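Local atomic coordinates of probable phospholipase A2 homolog 2 (Oryza sativa, PDB entry 2WG9), a protein that probably catalyses the calcium-dependent hydrolysis of the 2-acyl ester of membrane phosphoglycerides, releasing a free fatty acid and a lysophospholipid. Residues A[111-114]-A[115-119]. Residues are numbered along the deposited sequence; the frame is centred on the assembly and turned at random.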
ATOM      1  N   GLY A 111      10.123  -4.071   0.733  1.00 16.31           N
ATOM      2  CA  GLY A 111      10.786  -5.177   0.039  1.00 16.52           C
ATOM      3  C   GLY A 111      10.063  -5.620  -1.228  1.00 16.49           C
ATOM      4  O   GLY A 111      10.683  -5.792  -2.282  1.00 16.60           O
ATOM      5  N   VAL A 112       8.748  -5.795  -1.117  1.00 16.50           N
ATOM      6  CA  VAL A 112       7.888  -6.207  -2.234  1.00 16.56           C
ATOM      7  C   VAL A 112       7.835  -5.156  -3.341  1.00 16.82           C
ATOM      8  O   VAL A 112       7.901  -5.489  -4.531  1.00 16.93           O
ATOM      9  CB  VAL A 112       6.446  -6.521  -1.731  1.00 16.80           C
ATOM     10  CG1 VAL A 112       5.476  -6.756  -2.889  1.00 16.36           C
ATOM     11  CG2 VAL A 112       6.460  -7.726  -0.794  1.00 16.97           C
ATOM     12  N   ILE A 113       7.708  -3.890  -2.949  1.00 16.91           N
ATOM     13  CA  ILE A 113       7.596  -2.790  -3.914  1.00 16.85           C
ATOM     14  C   ILE A 113       8.907  -2.535  -4.681  1.00 17.34           C
ATOM     15  O   ILE A 113       8.880  -2.202  -5.870  1.00 17.12           O
ATOM     16  CB  ILE A 113       7.012  -1.497  -3.260  1.00 16.74           C
ATOM     17  CG1 ILE A 113       5.595  -1.765  -2.714  1.00 16.46           C
ATOM     18  CG2 ILE A 113       6.974  -0.321  -4.260  1.00 16.81           C
ATOM     19  CD1 ILE A 113       4.570  -2.296  -3.761  1.00 15.43           C
ATOM     20  N   GLU A 114      10.044  -2.711  -4.008  1.00 17.92           N
ATOM     21  CA  GLU A 114      11.350  -2.669  -4.676  1.00 19.06           C
ATOM     22  C   GLU A 114      11.396  -3.673  -5.825  1.00 19.19           C
ATOM     23  O   GLU A 114      11.831  -3.349  -6.932  1.00 19.20           O
ATOM     24  CB  GLU A 114      12.470  -3.003  -3.694  1.00 19.44           C
ATOM     25  CG  GLU A 114      12.748  -1.947  -2.653  1.00 22.12           C
ATOM     26  CD  GLU A 114      13.663  -2.454  -1.547  1.00 26.92           C
ATOM     27  OE1 GLU A 114      14.394  -3.443  -1.775  1.00 27.91           O
ATOM     28  OE2 GLU A 114      13.642  -1.868  -0.440  1.00 28.87           O
ATOM     29  N   THR A 115      10.948  -4.896  -5.544  1.00 19.60           N
ATOM     30  CA  THR A 115      10.878  -5.960  -6.538  1.00 20.20           C
ATOM     31  C   THR A 115       9.910  -5.589  -7.673  1.00 20.50           C
ATOM     32  O   THR A 115      10.197  -5.851  -8.839  1.00 20.59           O
ATOM     33  CB  THR A 115      10.481  -7.295  -5.874  1.00 20.28           C
ATOM     34  OG1 THR A 115      11.421  -7.596  -4.838  1.00 20.84           O
ATOM     35  CG2 THR A 115      10.484  -8.440  -6.877  1.00 20.89           C
ATOM     36  N   ALA A 116       8.784  -4.962  -7.326  1.00 20.74           N
ATOM     37  CA  ALA A 116       7.817  -4.472  -8.314  1.00 21.08           C
ATOM     38  C   ALA A 116       8.416  -3.406  -9.229  1.00 21.43           C
ATOM     39  O   ALA A 116       8.167  -3.416 -10.440  1.00 21.08           O
ATOM     40  CB  ALA A 116       6.552  -3.949  -7.625  1.00 20.96           C
ATOM     41  N   VAL A 117       9.205  -2.494  -8.649  1.00 22.22           N
ATOM     42  CA  VAL A 117       9.894  -1.447  -9.420  1.00 23.14           C
ATOM     43  C   VAL A 117      10.838  -2.082 -10.443  1.00 24.08           C
ATOM     44  O   VAL A 117      10.761  -1.770 -11.632  1.00 24.09           O
ATOM     45  CB  VAL A 117      10.663  -0.440  -8.520  1.00 23.07           C
ATOM     46  CG1 VAL A 117      11.521   0.493  -9.359  1.00 22.78           C
ATOM     47  CG2 VAL A 117       9.702   0.372  -7.658  1.00 22.43           C
ATOM     48  N   PHE A 118      11.701  -2.989  -9.983  1.00 25.34           N
ATOM     49  CA  PHE A 118      12.581  -3.734 -10.886  1.00 26.70           C
ATOM     50  C   PHE A 118      11.822  -4.504 -11.977  1.00 27.70           C
ATOM     51  O   PHE A 118      12.178  -4.417 -13.152  1.00 27.77           O
ATOM     52  CB  PHE A 118      13.516  -4.671 -10.113  1.00 26.76           C
ATOM     53  CG  PHE A 118      14.468  -5.430 -11.000  1.00 27.41           C
ATOM     54  CD1 PHE A 118      15.576  -4.794 -11.562  1.00 27.40           C
ATOM     55  CD2 PHE A 118      14.247  -6.774 -11.288  1.00 27.50           C
ATOM     56  CE1 PHE A 118      16.454  -5.489 -12.392  1.00 28.06           C
ATOM     57  CE2 PHE A 118      15.121  -7.478 -12.117  1.00 28.47           C
ATOM     58  CZ  PHE A 118      16.225  -6.834 -12.669  1.00 27.79           C
ATOM     59  N   ALA A 119      10.788  -5.254 -11.589  1.00 29.04           N
ATOM     60  CA  ALA A 119       9.959  -5.990 -12.553  1.00 30.59           C
ATOM     61  C   ALA A 119       9.363  -5.058 -13.612  1.00 31.87           C
ATOM     62  O   ALA A 119       9.364  -5.383 -14.803  1.00 31.97           O
ATOM     63  CB  ALA A 119       8.860  -6.766 -11.844  1.00 30.40           C
TER
HETATM   64  O   HOH W   1      13.187  -6.694  -2.325  1.00 29.84           O
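T115 meets G111 one helical turn back, and the backbone bond between them is weak: T115 N lies 3.4 Å from G111 O. A water takes up the same carbonyl from the solvent side, donating to G111 O at 2.7 Å, and is also hydrogen-bonded to T115 OG1. The hydroxyl is placed for this by a chi1 of -57°, which sets OG1 beside the backbone N and turns it back toward the preceding turn. At A116 the regular alpha-helical pattern tightens, with A116 N 3.0 Å from V112 O, while its methyl CB rests 3.4 Å from I113 O. V117 follows with the shortest of the four i to i+4 bonds that join 111-114 to 115-119, V117 N to I113 O at 2.8 Å. V117 CG2, set beside its backbone N, lies just beyond the oxygen end of that carbonyl, 3.2 Å from I113 O, and 4.4 Å from I113 CG2, a loose apolar touch on the buried face. F118 N donates to E114 O at 3.1 Å in a nearly straight bond (N-H...O 175°), while the ring heads away from the earlier turn; E114 OE2 forms a salt bridge with R110. All this lies within the long helix 102-125, where I113 lines the octanoate pocket close to H63, the predicted active-site residue, and I113 and V117 both pack against N80 of helix 77-88.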